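Local atomic coordinates of YcaO (Methanopyrus kandleri, PDB entry 6CIB), a protein that binds adenosine nucleotide and magnesium and, as a YcaO enzyme, probably activates peptide backbone amides with ATP for thioamidation. Residues K17-L20 with R21-R24; A71-S74 with A75-C79; G236-D240 with P241-V245; K315-E318 with E319-R323. All coordinates share one frame; numbering follows the deposited sequence.

Contact 1 of 4, residues K17-L20 with R21-R24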
# COMPACT_ATOMS: atom_id res chain seq x y z
N LYS A 17 -10.45 5.86 17.49
CA LYS A 17 -11.48 6.78 18.02
C LYS A 17 -10.91 8.17 18.30
O LYS A 17 -11.57 9.17 18.01
CB LYS A 17 -12.20 6.18 19.24
CG LYS A 17 -11.35 6.02 20.49
CD LYS A 17 -12.15 5.41 21.63
CE LYS A 17 -11.29 5.27 22.87
NZ LYS A 17 -12.12 4.76 24.00
N GLU A 18 -9.69 8.23 18.84
CA GLU A 18 -8.98 9.49 19.11
C GLU A 18 -8.65 10.21 17.80
O GLU A 18 -8.89 11.41 17.67
CB GLU A 18 -7.70 9.22 19.91
CG GLU A 18 -7.93 9.10 21.41
CD GLU A 18 -7.13 8.00 22.08
OE1 GLU A 18 -5.93 7.75 21.75
OE2 GLU A 18 -7.71 7.36 22.99
N THR A 19 -8.12 9.46 16.84
CA THR A 19 -7.76 9.99 15.53
C THR A 19 -8.97 10.52 14.76
O THR A 19 -8.87 11.57 14.14
CB THR A 19 -6.95 8.95 14.72
OG1 THR A 19 -5.77 8.63 15.47
CG2 THR A 19 -6.52 9.48 13.34
N LEU A 20 -10.10 9.81 14.83
CA LEU A 20 -11.32 10.28 14.18
C LEU A 20 -11.79 11.62 14.77
O LEU A 20 -12.16 12.54 14.03
CB LEU A 20 -12.45 9.23 14.23
CG LEU A 20 -13.72 9.50 13.40
CD1 LEU A 20 -13.43 9.93 11.96
CD2 LEU A 20 -14.64 8.30 13.41
N ARG A 21 -11.74 11.72 16.10
CA ARG A 21 -12.12 12.94 16.81
C ARG A 21 -11.25 14.10 16.36
O ARG A 21 -11.75 15.20 16.10
CB ARG A 21 -12.04 12.70 18.33
CG ARG A 21 -12.49 13.86 19.21
CD ARG A 21 -12.80 13.41 20.64
NE ARG A 21 -11.76 12.58 21.23
CZ ARG A 21 -11.93 11.34 21.71
NH1 ARG A 21 -13.12 10.76 21.72
NH2 ARG A 21 -10.89 10.69 22.22
N TRP A 22 -9.95 13.82 16.22
CA TRP A 22 -8.93 14.76 15.75
C TRP A 22 -9.14 15.18 14.28
O TRP A 22 -9.05 16.37 13.95
CB TRP A 22 -7.56 14.11 15.99
CG TRP A 22 -6.34 14.84 15.50
CD1 TRP A 22 -5.61 15.78 16.18
CD2 TRP A 22 -5.65 14.62 14.26
NE1 TRP A 22 -4.53 16.18 15.42
CE2 TRP A 22 -4.53 15.48 14.24
CE3 TRP A 22 -5.89 13.78 13.15
CZ2 TRP A 22 -3.64 15.54 13.16
CZ3 TRP A 22 -5.00 13.84 12.07
CH2 TRP A 22 -3.90 14.71 12.08
N ILE A 23 -9.43 14.21 13.40
CA ILE A 23 -9.76 14.48 11.98
C ILE A 23 -10.96 15.43 11.88
O ILE A 23 -10.94 16.39 11.10
CB ILE A 23 -10.02 13.16 11.17
CG1 ILE A 23 -8.69 12.41 10.91
CG2 ILE A 23 -10.75 13.43 9.86
CD1 ILE A 23 -8.86 10.93 10.56
N ARG A 24 -11.99 15.16 12.68
CA ARG A 24 -13.22 15.94 12.68
C ARG A 24 -13.02 17.36 13.21
O ARG A 24 -13.53 18.32 12.62
CB ARG A 24 -14.31 15.22 13.45
CG ARG A 24 -15.03 14.20 12.60
CD ARG A 24 -15.73 13.17 13.44
NE ARG A 24 -16.39 12.18 12.59
CZ ARG A 24 -17.01 11.09 13.02
NH1 ARG A 24 -17.07 10.80 14.32
NH2 ARG A 24 -17.57 10.26 12.14

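Contact 2 of 4, residues A71-S74 with A75-C79. With ADP (adenosine-5'-diphosphate), chain G.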
# COMPACT_ATOMS: atom_id res chain seq x y z
N ALA A 71 -12.53 2.47 9.54
CA ALA A 71 -12.88 2.68 8.14
C ALA A 71 -13.01 4.17 7.81
O ALA A 71 -12.59 4.61 6.73
CB ALA A 71 -14.15 1.94 7.78
N ARG A 72 -13.58 4.93 8.74
CA ARG A 72 -13.78 6.37 8.57
C ARG A 72 -12.47 7.17 8.69
O ARG A 72 -12.28 8.16 7.99
CB ARG A 72 -14.89 6.89 9.50
CG ARG A 72 -16.26 6.48 8.98
CD ARG A 72 -17.44 6.93 9.82
NE ARG A 72 -18.68 6.51 9.16
CZ ARG A 72 -19.86 6.37 9.75
NH1 ARG A 72 -20.02 6.59 11.05
NH2 ARG A 72 -20.90 5.98 9.02
N VAL A 73 -11.58 6.71 9.57
CA VAL A 73 -10.22 7.25 9.67
C VAL A 73 -9.44 6.94 8.38
O VAL A 73 -8.84 7.84 7.79
CB VAL A 73 -9.46 6.68 10.90
CG1 VAL A 73 -7.99 7.10 10.87
CG2 VAL A 73 -10.12 7.15 12.19
N SER A 74 -9.48 5.68 7.97
CA SER A 74 -8.81 5.20 6.75
C SER A 74 -9.25 6.01 5.51
O SER A 74 -8.40 6.46 4.74
CB SER A 74 -9.11 3.71 6.56
OG SER A 74 -8.78 3.25 5.28
N ALA A 75 -10.56 6.20 5.35
CA ALA A 75 -11.09 6.98 4.22
C ALA A 75 -10.62 8.44 4.26
O ALA A 75 -10.19 8.97 3.23
CB ALA A 75 -12.61 6.89 4.14
N ALA A 76 -10.69 9.06 5.43
CA ALA A 76 -10.24 10.44 5.62
C ALA A 76 -8.76 10.64 5.29
O ALA A 76 -8.40 11.57 4.56
CB ALA A 76 -10.54 10.91 7.05
N MSE A 77 -7.90 9.77 5.82
CA MSE A 77 -6.46 9.91 5.66
C MSE A 77 -6.01 9.57 4.25
O MSE A 77 -5.02 10.13 3.78
CB MSE A 77 -5.74 9.11 6.75
CG MSE A 77 -6.07 9.60 8.16
SE MSE A 77 -5.32 11.40 8.46
CE MSE A 77 -3.55 10.73 9.01
N GLU A 78 -6.75 8.69 3.57
CA GLU A 78 -6.57 8.42 2.15
C GLU A 78 -6.77 9.71 1.33
O GLU A 78 -5.94 10.03 0.48
CB GLU A 78 -7.56 7.33 1.70
CG GLU A 78 -7.54 6.98 0.21
CD GLU A 78 -6.45 6.00 -0.17
OE1 GLU A 78 -6.22 5.02 0.57
OE2 GLU A 78 -5.84 6.19 -1.24
N CYS A 79 -7.86 10.43 1.61
CA CYS A 79 -8.09 11.74 0.99
C CYS A 79 -6.96 12.73 1.27
O CYS A 79 -6.55 13.46 0.37
CB CYS A 79 -9.44 12.32 1.43
SG CYS A 79 -10.82 11.33 0.84
PB ADP G . -3.56 1.38 2.95
O1B ADP G . -2.42 2.27 3.42
O2B ADP G . -3.14 -0.04 2.61
O3B ADP G . -4.49 2.00 1.93
PA ADP G . -5.57 1.96 4.96
O1A ADP G . -5.66 1.40 6.35
O2A ADP G . -6.80 1.86 4.11
O3A ADP G . -4.38 1.12 4.31
O5' ADP G . -5.08 3.49 5.08
C5' ADP G . -5.31 4.54 4.12
C4' ADP G . -4.49 5.78 4.52
O4' ADP G . -4.88 6.22 5.84
C3' ADP G . -2.98 5.52 4.63
O3' ADP G . -2.25 6.72 4.34
C2' ADP G . -2.79 5.16 6.10
O2' ADP G . -1.45 5.37 6.54
C1' ADP G . -3.80 6.09 6.78
N9 ADP G . -4.33 5.54 8.04
C8 ADP G . -5.07 4.42 8.16
N7 ADP G . -5.40 4.20 9.46
C5 ADP G . -4.90 5.20 10.18
C6 ADP G . -4.90 5.57 11.62
N6 ADP G . -5.54 4.79 12.52
N1 ADP G . -4.24 6.70 11.97
C2 ADP G . -3.61 7.49 11.07
N3 ADP G . -3.57 7.21 9.75
C4 ADP G . -4.19 6.10 9.25

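Contact 3 of 4, residues G236-D240 with P241-V245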
# COMPACT_ATOMS: atom_id res chain seq x y z
N GLY A 236 -1.54 -7.63 1.78
CA GLY A 236 -1.06 -7.02 3.01
C GLY A 236 0.38 -7.39 3.28
O GLY A 236 0.83 -8.49 2.94
N ALA A 237 1.12 -6.46 3.89
CA ALA A 237 2.48 -6.72 4.34
C ALA A 237 2.65 -6.21 5.76
O ALA A 237 2.22 -5.09 6.08
CB ALA A 237 3.50 -6.09 3.41
N SER A 238 3.27 -7.05 6.60
CA SER A 238 3.58 -6.72 7.99
C SER A 238 4.64 -7.66 8.56
O SER A 238 4.73 -8.81 8.12
CB SER A 238 2.32 -6.84 8.84
OG SER A 238 2.59 -6.49 10.18
N PRO A 239 5.44 -7.18 9.54
CA PRO A 239 6.24 -8.08 10.38
C PRO A 239 5.37 -9.06 11.18
O PRO A 239 5.84 -10.13 11.56
CB PRO A 239 6.98 -7.13 11.34
CG PRO A 239 6.21 -5.85 11.28
CD PRO A 239 5.74 -5.77 9.85
N ASP A 240 4.11 -8.69 11.41
CA ASP A 240 3.14 -9.56 12.03
C ASP A 240 2.31 -10.24 10.93
O ASP A 240 1.50 -9.58 10.28
CB ASP A 240 2.26 -8.74 12.99
CG ASP A 240 1.16 -9.56 13.65
OD1 ASP A 240 0.99 -10.76 13.35
OD2 ASP A 240 0.45 -8.98 14.50
N PRO A 241 2.49 -11.57 10.73
CA PRO A 241 1.76 -12.26 9.66
C PRO A 241 0.23 -12.19 9.78
O PRO A 241 -0.46 -12.20 8.76
CB PRO A 241 2.27 -13.71 9.76
CG PRO A 241 2.78 -13.85 11.16
CD PRO A 241 3.33 -12.50 11.53
N GLU A 242 -0.27 -12.11 11.01
CA GLU A 242 -1.71 -11.94 11.28
C GLU A 242 -2.26 -10.62 10.71
O GLU A 242 -3.37 -10.60 10.21
CB GLU A 242 -2.02 -12.02 12.77
CG GLU A 242 -1.98 -13.42 13.37
CD GLU A 242 -2.18 -13.41 14.87
OE1 GLU A 242 -3.32 -13.21 15.34
OE2 GLU A 242 -1.18 -13.58 15.60
N MSE A 243 -1.47 -9.54 10.82
CA MSE A 243 -1.83 -8.23 10.26
C MSE A 243 -1.82 -8.28 8.76
O MSE A 243 -2.70 -7.71 8.12
CB MSE A 243 -0.87 -7.15 10.77
CG MSE A 243 -1.28 -5.76 10.26
SE MSE A 243 0.10 -4.41 10.63
CE MSE A 243 -0.37 -4.32 12.53
N ALA A 244 -0.82 -8.96 8.19
CA ALA A 244 -0.72 -9.14 6.74
C ALA A 244 -1.95 -9.85 6.15
O ALA A 244 -2.44 -9.44 5.09
CB ALA A 244 0.56 -9.89 6.37
N VAL A 245 -2.44 -10.87 6.85
CA VAL A 245 -3.66 -11.60 6.46
C VAL A 245 -4.87 -10.66 6.52
O VAL A 245 -5.66 -10.59 5.57
CB VAL A 245 -3.91 -12.83 7.36
CG1 VAL A 245 -5.24 -13.51 7.05
CG2 VAL A 245 -2.78 -13.84 7.22
O HOH W 1 -0.53 -10.40 16.56
O HOH W 2 1.54 -12.86 14.97

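Contact 4 of 4, residues K315-E318 with E319-R323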
# COMPACT_ATOMS: atom_id res chain seq x y z
N LYS A 315 11.69 2.32 17.00
CA LYS A 315 12.42 1.06 16.86
C LYS A 315 11.90 0.25 15.67
O LYS A 315 12.68 -0.29 14.88
CB LYS A 315 12.29 0.25 18.17
CG LYS A 315 12.83 -1.17 18.17
CD LYS A 315 14.18 -1.26 18.86
CE LYS A 315 14.29 -2.54 19.68
NZ LYS A 315 15.48 -2.52 20.58
N LEU A 316 10.57 0.18 15.55
CA LEU A 316 9.93 -0.54 14.45
C LEU A 316 10.34 0.04 13.10
O LEU A 316 10.72 -0.72 12.20
CB LEU A 316 8.40 -0.59 14.61
CG LEU A 316 7.58 -1.31 13.54
CD1 LEU A 316 7.99 -2.77 13.40
CD2 LEU A 316 6.11 -1.21 13.87
N THR A 317 10.30 1.37 13.00
CA THR A 317 10.74 2.11 11.81
C THR A 317 12.19 1.78 11.46
O THR A 317 12.49 1.42 10.32
CB THR A 317 10.59 3.64 12.01
OG1 THR A 317 9.24 3.95 12.38
CG2 THR A 317 10.94 4.41 10.73
N GLU A 318 13.08 1.92 12.44
CA GLU A 318 14.51 1.62 12.28
C GLU A 318 14.73 0.18 11.79
O GLU A 318 15.43 -0.04 10.81
CB GLU A 318 15.23 1.88 13.61
CG GLU A 318 16.75 1.83 13.55
CD GLU A 318 17.39 1.82 14.94
OE1 GLU A 318 17.16 2.77 15.72
OE2 GLU A 318 18.11 0.84 15.24
N GLU A 319 14.11 -0.79 12.47
CA GLU A 319 14.25 -2.20 12.11
C GLU A 319 13.73 -2.54 10.71
O GLU A 319 14.38 -3.28 9.97
CB GLU A 319 13.63 -3.10 13.18
CG GLU A 319 14.44 -3.13 14.47
CD GLU A 319 13.96 -4.17 15.47
OE1 GLU A 319 13.32 -5.16 15.06
OE2 GLU A 319 14.25 -4.00 16.67
N LEU A 320 12.57 -1.98 10.35
CA LEU A 320 12.03 -2.15 8.99
C LEU A 320 12.95 -1.57 7.93
O LEU A 320 13.21 -2.23 6.93
CB LEU A 320 10.61 -1.60 8.87
CG LEU A 320 9.52 -2.42 9.57
CD1 LEU A 320 8.19 -1.68 9.56
CD2 LEU A 320 9.37 -3.81 8.97
N VAL A 321 13.46 -0.36 8.17
CA VAL A 321 14.38 0.31 7.23
C VAL A 321 15.66 -0.53 7.03
O VAL A 321 16.11 -0.73 5.89
CB VAL A 321 14.72 1.75 7.70
CG1 VAL A 321 15.91 2.33 6.93
CG2 VAL A 321 13.51 2.67 7.53
N GLU A 322 16.21 -1.02 8.14
CA GLU A 322 17.41 -1.86 8.12
C GLU A 322 17.23 -3.10 7.24
O GLU A 322 18.07 -3.37 6.37
CB GLU A 322 17.81 -2.25 9.55
CG GLU A 322 18.47 -1.13 10.34
CD GLU A 322 18.78 -1.50 11.78
OE1 GLU A 322 18.20 -2.48 12.31
OE2 GLU A 322 19.62 -0.81 12.41
N ARG A 323 16.10 -3.80 7.42
CA ARG A 323 15.79 -5.02 6.67
C ARG A 323 15.61 -4.78 5.18
O ARG A 323 16.08 -5.57 4.37
CB ARG A 323 14.57 -5.75 7.25
CG ARG A 323 14.72 -6.21 8.71
CD ARG A 323 15.60 -7.44 8.87
NE ARG A 323 15.72 -7.82 10.28
CZ ARG A 323 16.11 -9.02 10.71
NH1 ARG A 323 16.43 -10.00 9.86
NH2 ARG A 323 16.18 -9.25 12.02

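Contact 1 of 4, residues K17-L20 with R21-R24
Leu20 lays its isobutyl group against one face of the Arg24 guanidinium, a helical turn further on. Its CG lies 3.6 Å from the guanidinium plane, over the centre, and CD2 of Leu20 comes to 3.6 Å from NH1 of Arg24. With chi1 at -170° the leucine branch leans toward its own carbonyl carbon, the direction from which the extended arginine chain arrives. Replacing Leu20 by an alanine would remove CG and both methyls, and the Arg24 guanidinium would probably lose its apolar bed and be freer to turn. Arg21 behaves differently: a bend at chi3 (48°) brings its guanidinium back with one face above Lys17 O, while NH2 reaches 3.5 Å from CG of Glu18. The carboxylate itself turns elsewhere, OE1 bonding to the backbone N of Leu15 near the start of the helix. On the inner side, CG2 of Thr19 touches CD1 of Ile23 at 3.9 Å, and Arg152 serves two residues at once, with a hydrogen bond to Thr19 OG1 and a cation-pi contact with Trp22. Thr19, Leu20 and Ile23 pack on helix 68-85, Thr19 also touching ADP, while Trp22 and Ile23 meet Leu28 of helix 28-31.

Contact 2 of 4, residues A71-S74 with A75-C79
Val73 and Met77, one helical turn apart, approach the bound adenine from the same side, so a single helix supplies part of the nucleotide pocket with two apolar side chains. CG1 of Val73 lies over the ring face, 3.5 Å from C6 of ADP, while Met77, here selenomethionine, is folded: bends at chi2 (-68°) and chi3 (-86°) curl CE round toward the N3 margin of the ring, 3.6 Å from N3 of ADP. Its CB presses closely on the ribose, 3.1 Å from O4'. The two side chains also touch each other, CG1 of Val73 lying 4.2 Å from CG of Met77.

Ser74, directly after Val73, adds a polar grip on the alpha phosphate. Its OG donates a 2.7 Å hydrogen bond to O2A of ADP and is also bonded to the backbone N of Lys64, whose NZ is one of several other partners of ADP; the two bonds fix the rotation of the hydroxyl. Glu78 bends at chi2 and brings OE1 to 3.7 Å from O3B of ADP. The magnesium ion about 5 Å from the Glu78 side chain, with Glu81 among its ligands, probably tempers the meeting of negative groups. Beneath these side chains, Met77 N bonds to Val73 O at 2.9 Å, nearly in line with the carbonyl. Away from the nucleotide, Ala75 packs on Glu48 and Arg50 of strand 45-54, and Val73 and Ala76 meet Ile23 of helix 16-25.

Contact 3 of 4, residues G236-D240 with P241-V245
Asp240 caps the N-terminal end of the helix that begins with Pro241. Its CB lies 4.2 Å from CB of Met243; CG, carried anti to the backbone N (chi1 178°), lies 3.9 Å from Met243 N. OD1 then accepts from Glu242 N at 3.0 Å, the donor coming from above the carboxylate plane, and this is the N-cap bond. OD2 accepts from one water, which reaches OE2 of Glu242 only weakly; a second water donates to both OD1 of Asp240 and OE2 of Glu242. The carbonyl of Asp240 is held too, by Ala244 N at 3.2 Å and weakly by Met243 N.

Ser238 shapes the approach to the cap. Its OG accepts from Asp240 N at 2.9 Å, forming an ST turn, and also lies 3.3 Å from SE of Met243, a selenomethionine. Earlier, Gly236 passes so near the helix that a CB there would run into Ala244 O; the axes of strand 236-238 and helix 241-245 approach to 6.2 Å and run almost antiparallel.

The N-terminal end of the helix probably favours the Asp240 charge, and the bridging water, donating to both carboxylates, is likely to ease their mutual repulsion where OD1 of Asp240 and OE2 of Glu242 stand 4.2 Å apart.

Contact 4 of 4, residues K315-E318 with E319-R323
Lys315 and Glu319 meet through the lysine's hydrocarbon chain more than its charge. Bent at chi2 (102°) and chi3, the chain passes the carboxylate so that CE of Lys315 lies 3.3 Å from OE2 of Glu319, whereas NZ stays 4.4 Å from that same oxygen, too far for a salt bridge. A lysine in place of Glu319 would bring a second positive charge and probably leave the Lys315 ammonium without its nearby opposite charge. Like charges meet on the same exposed flank: Glu318 and Glu322 extend alongside each other in one direction, with their OE2 atoms 3.6 Å apart and the carboxylate planes turned 66° from each other.

This is an amphipathic helix, 313-325, charged outside and apolar inside. Its inner side packs on helix 154-177, which carries the nucleotide-binding Glu156 and Gln160: Leu316 and Thr317 both touch Ile159.

Among the apolar contacts, Leu316 and Leu320 run next to each other, their CD1 atoms 4.0 Å apart. Hydrogen bonds run along the whole helix: Thr317 OG1 bonds back to Leu313 O, and Glu319 N to Lys315 O at 2.8 Å, close to straight at 168°. CG2 of Val321 sits 3.2 Å from Thr317 O, the carbonyl that accepts from Val321 N.

In the fold
Four local arrangements show that place in the fold, as much as burial, goes with the chemistry of neighbouring side chains. Contacts 2 and 3 are buried, yet unlike: contact 2 turns its polar and apolar groups to a ligand, whereas contact 3 uses its polar groups to turn a strand into a capped helix start. Contacts 1 and 4 are partly buried, each with an inner apolar side and charged residues outside, arginines and a lysine dominating the first and glutamates the second. The helices of contacts 1 and 2 pack together, Thr19 CG2 meeting Val73 CG1 at 3.7 Å, and both touch the nucleotide. Contacts 3 and 4 join more lightly, through Pro239 against Leu316 and Leu320. The two pairs do not touch.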